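Local structure of HPV18 E7 (Human papillomavirus type 18, 6IWD) at residues Pro6-Met11 / Val25-Ala30; Cys13-Cys18 / Phe46-Cys51. The protein probably drives quiescent host cells into the cell cycle as a viral oncoprotein, of which this chain is the C-terminal zinc-binding domain. All coordinates share one frame; numbering follows the deposited sequence.

Interaction 1 of 2, residues Pro6-Met11 / Val25-Ala30; sequences PQRHTM and VVESSA
Gln7 and His9 pair with Ser28 and Val26 as hydrogen-bonded pairs of an antiparallel beta hairpin, the two-stranded element of the E7 zinc-binding domain. The axes of 7-11 and 25-28 pass 4.7 Å apart, with N-to-C directions 144° from each other.

Four backbone bonds tie the strands: Gln7 N to Ser28 O, Ser28 N to Gln7 O, and, straighter, His9 N to Val26 O and Val26 N to His9 O, the last two both 2.9 Å. CA-H...O contacts fill in between, among them Glu27 CA to Gln7 O at 3.2 Å.

Apolar and ring contacts differ on the two faces. On the face of Arg8, Thr10, Val25 and Glu27, CD of Arg8 lies 3.6 Å from CG1 of Val25, and Val25 CG2 reaches Thr10 OG1. On the other, Ser28 O lies at the edge of the His9 ring, in its plane, 3.7 Å from NE2 but not hydrogen-bonded; His9 CD2 is 4.0 Å from Ser28 OG. Helix 30-41 packs here through Leu33, which both His9 and Ser28 touch. The second subunit adds a strand alongside Val26 and Glu27, continuing the sheet across the interface.

The salt bridge lies on the Arg8 face. With CG anti to the backbone N (chi1 165°), Arg8 bends at chi2 and chi3 to bring its guanidinium to Glu27, whose other oxygen, OE1, pairs with Lys17 of the second subunit. Arg8 NH2 meets Glu27 OE2 at 2.7 Å, on the anti side and tilted from the carboxylate plane, the guanidinium turned 54° from it, while NE adds a weak bond to the same oxygen.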
ATOM      1  N   PRO B   6     -10.713 -11.505  -7.122  1.00 50.37           N
ATOM      2  CA  PRO B   6      -9.674 -11.840  -6.138  1.00 39.55           C
ATOM      3  C   PRO B   6      -9.291 -13.316  -6.171  1.00 41.74           C
ATOM      4  O   PRO B   6     -10.122 -14.195  -6.416  1.00 42.61           O
ATOM      5  CB  PRO B   6     -10.325 -11.460  -4.805  1.00 36.35           C
ATOM      6  CG  PRO B   6     -11.218 -10.327  -5.149  1.00 43.96           C
ATOM      7  CD  PRO B   6     -11.730 -10.599  -6.553  1.00 47.69           C
ATOM      8  N   GLN B   7      -8.011 -13.580  -5.927  1.00 33.61           N
ATOM      9  CA  GLN B   7      -7.488 -14.934  -5.845  1.00 34.24           C
ATOM     10  C   GLN B   7      -6.871 -15.163  -4.473  1.00 32.61           C
ATOM     11  O   GLN B   7      -6.573 -14.221  -3.734  1.00 27.44           O
ATOM     12  CB  GLN B   7      -6.451 -15.198  -6.947  1.00 35.26           C
ATOM     13  CG  GLN B   7      -7.041 -15.270  -8.357  1.00 42.38           C
ATOM     14  CD  GLN B   7      -7.878 -16.526  -8.590  1.00 45.83           C
ATOM     15  OE1 GLN B   7      -8.865 -16.775  -7.896  1.00 48.35           O
ATOM     16  NE2 GLN B   7      -7.485 -17.319  -9.581  1.00 51.34           N
ATOM     17  N   ARG B   8      -6.694 -16.434  -4.129  1.00 27.62           N
ATOM     18  CA  ARG B   8      -6.071 -16.794  -2.866  1.00 29.58           C
ATOM     19  C   ARG B   8      -4.557 -16.819  -3.033  1.00 31.11           C
ATOM     20  O   ARG B   8      -4.046 -17.389  -4.004  1.00 24.25           O
ATOM     21  CB  ARG B   8      -6.572 -18.149  -2.371  1.00 31.31           C
ATOM     22  CG  ARG B   8      -5.709 -18.734  -1.271  1.00 34.12           C
ATOM     23  CD  ARG B   8      -6.514 -19.497  -0.255  1.00 38.74           C
ATOM     24  NE  ARG B   8      -7.945 -19.214  -0.347  1.00 36.59           N
ATOM     25  CZ  ARG B   8      -8.849 -19.773   0.448  1.00 41.06           C
ATOM     26  NH1 ARG B   8      -8.456 -20.625   1.387  1.00 43.32           N
ATOM     27  NH2 ARG B   8     -10.139 -19.479   0.314  1.00 43.71           N
ATOM     28  N   HIS B   9      -3.849 -16.187  -2.094  1.00 25.76           N
ATOM     29  CA  HIS B   9      -2.394 -16.156  -2.086  1.00 26.20           C
ATOM     30  C   HIS B   9      -1.897 -16.440  -0.678  1.00 31.93           C
ATOM     31  O   HIS B   9      -2.567 -16.116   0.306  1.00 25.34           O
ATOM     32  CB  HIS B   9      -1.850 -14.802  -2.551  1.00 31.01           C
ATOM     33  CG  HIS B   9      -2.521 -14.271  -3.776  1.00 29.31           C
ATOM     34  ND1 HIS B   9      -2.169 -14.670  -5.048  1.00 33.37           N
ATOM     35  CD2 HIS B   9      -3.522 -13.370  -3.927  1.00 32.84           C
ATOM     36  CE1 HIS B   9      -2.930 -14.044  -5.929  1.00 31.95           C
ATOM     37  NE2 HIS B   9      -3.759 -13.251  -5.275  1.00 34.10           N
ATOM     38  N   THR B  10      -0.718 -17.046  -0.579  1.00 25.76           N
ATOM     39  CA  THR B  10      -0.090 -17.277   0.714  1.00 28.32           C
ATOM     40  C   THR B  10       1.176 -16.440   0.819  1.00 27.88           C
ATOM     41  O   THR B  10       2.001 -16.438  -0.098  1.00 30.06           O
ATOM     42  CB  THR B  10       0.236 -18.757   0.934  1.00 32.67           C
ATOM     43  OG1 THR B  10      -0.970 -19.521   0.860  1.00 34.67           O
ATOM     44  CG2 THR B  10       0.855 -18.963   2.319  1.00 34.44           C
ATOM     45  N   MET B  11       1.314 -15.722   1.928  1.00 24.82           N
ATOM     46  CA  MET B  11       2.499 -14.926   2.222  1.00 23.38           C
ATOM     47  C   MET B  11       3.260 -15.585   3.363  1.00 27.49           C
ATOM     48  O   MET B  11       2.731 -15.711   4.472  1.00 27.14           O
ATOM     49  CB  MET B  11       2.123 -13.497   2.605  1.00 28.68           C
ATOM     50  CG  MET B  11       1.454 -12.700   1.503  1.00 31.24           C
ATOM     51  SD  MET B  11       2.642 -12.050   0.313  1.00 33.25           S
ATOM     52  CE  MET B  11       3.760 -11.166   1.399  1.00 26.73           C
ATOM     53  N   VAL B  25      -2.636 -16.098   4.832  1.00 23.25           N
ATOM     54  CA  VAL B  25      -3.428 -16.481   3.673  1.00 20.72           C
ATOM     55  C   VAL B  25      -4.419 -15.360   3.405  1.00 24.74           C
ATOM     56  O   VAL B  25      -5.230 -15.017   4.276  1.00 26.10           O
ATOM     57  CB  VAL B  25      -4.137 -17.825   3.896  1.00 29.03           C
ATOM     58  CG1 VAL B  25      -4.972 -18.195   2.680  1.00 29.37           C
ATOM     59  CG2 VAL B  25      -3.101 -18.906   4.207  1.00 31.68           C
ATOM     60  N   VAL B  26      -4.336 -14.770   2.219  1.00 20.51           N
ATOM     61  CA  VAL B  26      -5.197 -13.659   1.851  1.00 22.54           C
ATOM     62  C   VAL B  26      -5.945 -13.992   0.564  1.00 25.56           C
ATOM     63  O   VAL B  26      -5.562 -14.876  -0.206  1.00 24.51           O
ATOM     64  CB  VAL B  26      -4.403 -12.341   1.685  1.00 23.22           C
ATOM     65  CG1 VAL B  26      -3.812 -11.908   3.021  1.00 22.64           C
ATOM     66  CG2 VAL B  26      -3.303 -12.502   0.645  1.00 25.08           C
ATOM     67  N   GLU B  27      -7.027 -13.258   0.339  1.00 19.84           N
ATOM     68  CA  GLU B  27      -7.662 -13.173  -0.967  1.00 22.95           C
ATOM     69  C   GLU B  27      -7.677 -11.709  -1.361  1.00 26.84           C
ATOM     70  O   GLU B  27      -8.030 -10.851  -0.541  1.00 22.24           O
ATOM     71  CB  GLU B  27      -9.078 -13.750  -0.953  1.00 28.43           C
ATOM     72  CG  GLU B  27      -9.101 -15.219  -0.617  1.00 33.60           C
ATOM     73  CD  GLU B  27     -10.422 -15.875  -0.961  1.00 41.55           C
ATOM     74  OE1 GLU B  27     -11.408 -15.143  -1.207  1.00 43.63           O
ATOM     75  OE2 GLU B  27     -10.471 -17.126  -0.990  1.00 42.34           O
ATOM     76  N   SER B  28      -7.260 -11.417  -2.588  1.00 20.88           N
ATOM     77  CA  SER B  28      -7.145 -10.024  -3.010  1.00 21.96           C
ATOM     78  C   SER B  28      -6.931  -9.971  -4.514  1.00 23.01           C
ATOM     79  O   SER B  28      -6.641 -10.984  -5.159  1.00 23.88           O
ATOM     80  CB  SER B  28      -5.992  -9.314  -2.290  1.00 23.75           C
ATOM     81  OG  SER B  28      -4.753  -9.772  -2.798  1.00 24.05           O
ATOM     82  N   SER B  29      -7.066  -8.765  -5.060  1.00 18.53           N
ATOM     83  CA  SER B  29      -6.657  -8.520  -6.429  1.00 19.79           C
ATOM     84  C   SER B  29      -5.137  -8.589  -6.536  1.00 20.42           C
ATOM     85  O   SER B  29      -4.414  -8.528  -5.532  1.00 17.65           O
ATOM     86  CB  SER B  29      -7.133  -7.150  -6.897  1.00 21.60           C
ATOM     87  OG  SER B  29      -6.429  -6.129  -6.188  1.00 21.72           O
ATOM     88  N   ALA B  30      -4.653  -8.704  -7.781  1.00 17.36           N
ATOM     89  CA  ALA B  30      -3.206  -8.706  -8.005  1.00 18.74           C
ATOM     90  C   ALA B  30      -2.562  -7.405  -7.533  1.00 19.02           C
ATOM     91  O   ALA B  30      -1.477  -7.423  -6.936  1.00 17.67           O
ATOM     92  CB  ALA B  30      -2.900  -8.936  -9.486  1.00 23.98           C
TER

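Interaction 2 of 2, residues Cys13-Cys18 / Phe46-Cys51; sequences CMCCKC and FVCPWC. With ZN (zinc ion), chain F.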
ATOM      1  N   CYS B  13       6.374 -15.174   5.920  1.00 23.71           N
ATOM      2  CA  CYS B  13       7.240 -14.152   6.484  1.00 21.46           C
ATOM      3  C   CYS B  13       7.758 -14.661   7.821  1.00 25.99           C
ATOM      4  O   CYS B  13       7.404 -15.755   8.268  1.00 29.74           O
ATOM      5  CB  CYS B  13       6.502 -12.813   6.618  1.00 23.22           C
ATOM      6  SG  CYS B  13       4.965 -12.845   7.629  1.00 27.30           S
ATOM      7  N   MET B  14       8.603 -13.856   8.455  1.00 24.39           N
ATOM      8  CA  MET B  14       9.211 -14.187   9.733  1.00 28.39           C
ATOM      9  C   MET B  14       8.668 -13.255  10.812  1.00 27.79           C
ATOM     10  O   MET B  14       8.496 -12.056  10.577  1.00 24.72           O
ATOM     11  CB  MET B  14      10.738 -14.067   9.645  1.00 25.58           C
ATOM     12  CG  MET B  14      11.504 -14.619  10.845  1.00 36.73           C
ATOM     13  SD  MET B  14      13.278 -14.189  10.858  1.00 38.28           S
ATOM     14  CE  MET B  14      13.169 -12.395  10.957  1.00 33.98           C
ATOM     15  N   CYS B  15       8.380 -13.811  11.988  1.00 26.71           N
ATOM     16  CA  CYS B  15       8.038 -12.967  13.125  1.00 29.86           C
ATOM     17  C   CYS B  15       9.191 -12.021  13.435  1.00 29.69           C
ATOM     18  O   CYS B  15      10.359 -12.418  13.443  1.00 30.99           O
ATOM     19  CB  CYS B  15       7.713 -13.815  14.352  1.00 34.09           C
ATOM     20  SG  CYS B  15       7.434 -12.814  15.836  1.00 31.51           S
ATOM     21  N   CYS B  16       8.861 -10.756  13.684  1.00 27.10           N
ATOM     22  CA  CYS B  16       9.905  -9.781  13.959  1.00 30.67           C
ATOM     23  C   CYS B  16      10.445  -9.877  15.379  1.00 34.42           C
ATOM     24  O   CYS B  16      11.327  -9.092  15.739  1.00 35.91           O
ATOM     25  CB  CYS B  16       9.398  -8.364  13.687  1.00 29.83           C
ATOM     26  SG  CYS B  16       7.965  -7.853  14.656  1.00 32.74           S
ATOM     27  N   LYS B  17       9.954 -10.820  16.182  1.00 34.72           N
ATOM     28  CA  LYS B  17      10.426 -10.977  17.551  1.00 40.25           C
ATOM     29  C   LYS B  17      11.152 -12.287  17.816  1.00 40.35           C
ATOM     30  O   LYS B  17      11.989 -12.330  18.719  1.00 45.65           O
ATOM     31  CB  LYS B  17       9.257 -10.865  18.540  1.00 37.03           C
ATOM     32  CG  LYS B  17       8.568  -9.513  18.534  1.00 40.81           C
ATOM     33  CD  LYS B  17       9.562  -8.395  18.816  1.00 42.01           C
ATOM     34  CE  LYS B  17       9.265  -7.183  17.952  1.00 44.41           C
ATOM     35  NZ  LYS B  17      10.506  -6.521  17.438  1.00 47.65           N
ATOM     36  N   CYS B  18      10.874 -13.351  17.055  1.00 40.96           N
ATOM     37  CA  CYS B  18      11.331 -14.672  17.475  1.00 41.51           C
ATOM     38  C   CYS B  18      11.755 -15.607  16.349  1.00 47.68           C
ATOM     39  O   CYS B  18      11.965 -16.799  16.618  1.00 51.25           O
ATOM     40  CB  CYS B  18      10.240 -15.370  18.280  1.00 43.09           C
ATOM     41  SG  CYS B  18       9.030 -16.194  17.232  1.00 43.15           S
ATOM     42  N   PHE B  46       5.160  -8.688  10.910  1.00 21.19           N
ATOM     43  CA  PHE B  46       4.148  -9.363  11.708  1.00 20.88           C
ATOM     44  C   PHE B  46       4.754 -10.002  12.951  1.00 25.97           C
ATOM     45  O   PHE B  46       5.920 -10.404  12.966  1.00 26.78           O
ATOM     46  CB  PHE B  46       3.418 -10.419  10.879  1.00 24.14           C
ATOM     47  CG  PHE B  46       2.409  -9.834   9.953  1.00 23.50           C
ATOM     48  CD1 PHE B  46       2.809  -9.245   8.761  1.00 18.92           C
ATOM     49  CD2 PHE B  46       1.060  -9.823  10.294  1.00 22.75           C
ATOM     50  CE1 PHE B  46       1.875  -8.670   7.909  1.00 22.61           C
ATOM     51  CE2 PHE B  46       0.122  -9.264   9.447  1.00 22.23           C
ATOM     52  CZ  PHE B  46       0.525  -8.686   8.248  1.00 21.96           C
ATOM     53  N   VAL B  47       3.946 -10.058  14.007  1.00 25.92           N
ATOM     54  CA  VAL B  47       4.301 -10.684  15.274  1.00 28.34           C
ATOM     55  C   VAL B  47       3.512 -11.982  15.387  1.00 31.79           C
ATOM     56  O   VAL B  47       2.286 -11.982  15.216  1.00 30.08           O
ATOM     57  CB  VAL B  47       3.998  -9.753  16.462  1.00 27.96           C
ATOM     58  CG1 VAL B  47       4.454 -10.385  17.758  1.00 33.62           C
ATOM     59  CG2 VAL B  47       4.654  -8.386  16.259  1.00 25.07           C
ATOM     60  N   CYS B  48       4.209 -13.084  15.670  1.00 32.47           N
ATOM     61  CA  CYS B  48       3.542 -14.374  15.764  1.00 33.45           C
ATOM     62  C   CYS B  48       2.600 -14.381  16.967  1.00 37.12           C
ATOM     63  O   CYS B  48       2.680 -13.506  17.830  1.00 40.28           O
ATOM     64  CB  CYS B  48       4.568 -15.512  15.843  1.00 35.04           C
ATOM     65  SG  CYS B  48       5.490 -15.709  17.397  1.00 43.06           S
ATOM     66  N   PRO B  49       1.654 -15.326  17.018  1.00 41.50           N
ATOM     67  CA  PRO B  49       0.692 -15.307  18.133  1.00 42.28           C
ATOM     68  C   PRO B  49       1.347 -15.445  19.492  1.00 45.79           C
ATOM     69  O   PRO B  49       0.928 -14.778  20.446  1.00 45.57           O
ATOM     70  CB  PRO B  49      -0.226 -16.492  17.817  1.00 43.32           C
ATOM     71  CG  PRO B  49      -0.165 -16.609  16.332  1.00 46.71           C
ATOM     72  CD  PRO B  49       1.265 -16.298  15.982  1.00 41.62           C
ATOM     73  N   TRP B  50       2.386 -16.276  19.605  1.00 48.51           N
ATOM     74  CA  TRP B  50       3.028 -16.461  20.902  1.00 50.75           C
ATOM     75  C   TRP B  50       3.651 -15.163  21.399  1.00 48.86           C
ATOM     76  O   TRP B  50       3.390 -14.728  22.528  1.00 51.77           O
ATOM     77  CB  TRP B  50       4.080 -17.569  20.836  1.00 54.88           C
ATOM     78  CG  TRP B  50       4.571 -17.903  22.211  1.00 61.69           C
ATOM     79  CD1 TRP B  50       4.088 -18.880  23.031  1.00 63.82           C
ATOM     80  CD2 TRP B  50       5.594 -17.225  22.952  1.00 61.82           C
ATOM     81  NE1 TRP B  50       4.758 -18.866  24.226  1.00 66.97           N
ATOM     82  CE2 TRP B  50       5.686 -17.859  24.205  1.00 62.44           C
ATOM     83  CE3 TRP B  50       6.447 -16.154  22.674  1.00 59.91           C
ATOM     84  CZ2 TRP B  50       6.590 -17.462  25.175  1.00 60.12           C
ATOM     85  CZ3 TRP B  50       7.340 -15.758  23.637  1.00 60.45           C
ATOM     86  CH2 TRP B  50       7.408 -16.411  24.875  1.00 64.94           C
ATOM     87  N   CYS B  51       4.480 -14.522  20.568  1.00 47.64           N
ATOM     88  CA  CYS B  51       5.083 -13.249  20.951  1.00 46.30           C
ATOM     89  C   CYS B  51       4.043 -12.168  21.202  1.00 44.40           C
ATOM     90  O   CYS B  51       4.330 -11.199  21.915  1.00 45.09           O
ATOM     91  CB  CYS B  51       6.056 -12.782  19.875  1.00 40.46           C
ATOM     92  SG  CYS B  51       7.506 -13.814  19.747  1.00 41.01           S
TER
HETATM   93 ZN    ZN F 201       7.382 -14.687  17.555  1.00 41.35          ZN
HETATM   94  O   HOH W   1       6.817 -10.194   9.267  1.00 21.73           O
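Phe46 O accepts the N-H of Cys16 at 3.0 Å and also faces Cys15 CA in a CA-H...O contact. A water bridges the backbones one step away, donating to Met14 O and accepting from Phe46 N. Beyond these links, the end of strand 7-14 turns through Cys15-Cys18, and Cys48 caps the helix starting at Pro49.

Between the two turns, zinc is held by four thiolates, two from each CxxC pair: Cys15 SG at 2.5 Å, Cys18 SG at 2.3 Å, Cys48 SG at 2.2 Å and Cys51 SG at 2.4 Å. Cys15 SG stands anti to its own backbone nitrogen (chi1 175°), which carries the sulfur to the metal and to Cys48 N, whose N-H it accepts at 3.2 Å; it accepts a second N-H from Lys17. Cys48 SG accepts the N-H of Cys51, a longer capping bond.

The methylene groups Lys17 CB and Cys18 CB pack against the zinc-bound sulfur of Cys51. An apolar contact lies beside the site, where Cys16 SG rests 3.7 Å from Val47 CG2. At the strand end, Cys13 SG makes an oblique sulfur-aromatic contact with the Phe46 ring, 5.2 Å from its centroid.

The N-H groups of Cys48, Lys17 and Cys51 probably spread the negative charge of the thiolates; the zinc separately ties together two CxxC pairs distant in sequence.

How the interactions relate
Both interactions draw on strand 7-14: interaction 1 takes its beginning and interaction 2 its end, with centres 21 Å apart on opposite sides of the chain's centre. Interaction 1 is a surface contact between hairpin neighbours, built mainly from regular backbone pairing; interaction 2 is partly buried and joins segments far apart in sequence, where metal coordination replaces most of the sheet bonding. Their segments alternate along the chain, and most of helix 30-41 separates 25-30 from 46-51. Both contacts border the second subunit: Val25 and Val26 of interaction 1 pack on Val47 and Phe46 of that chain.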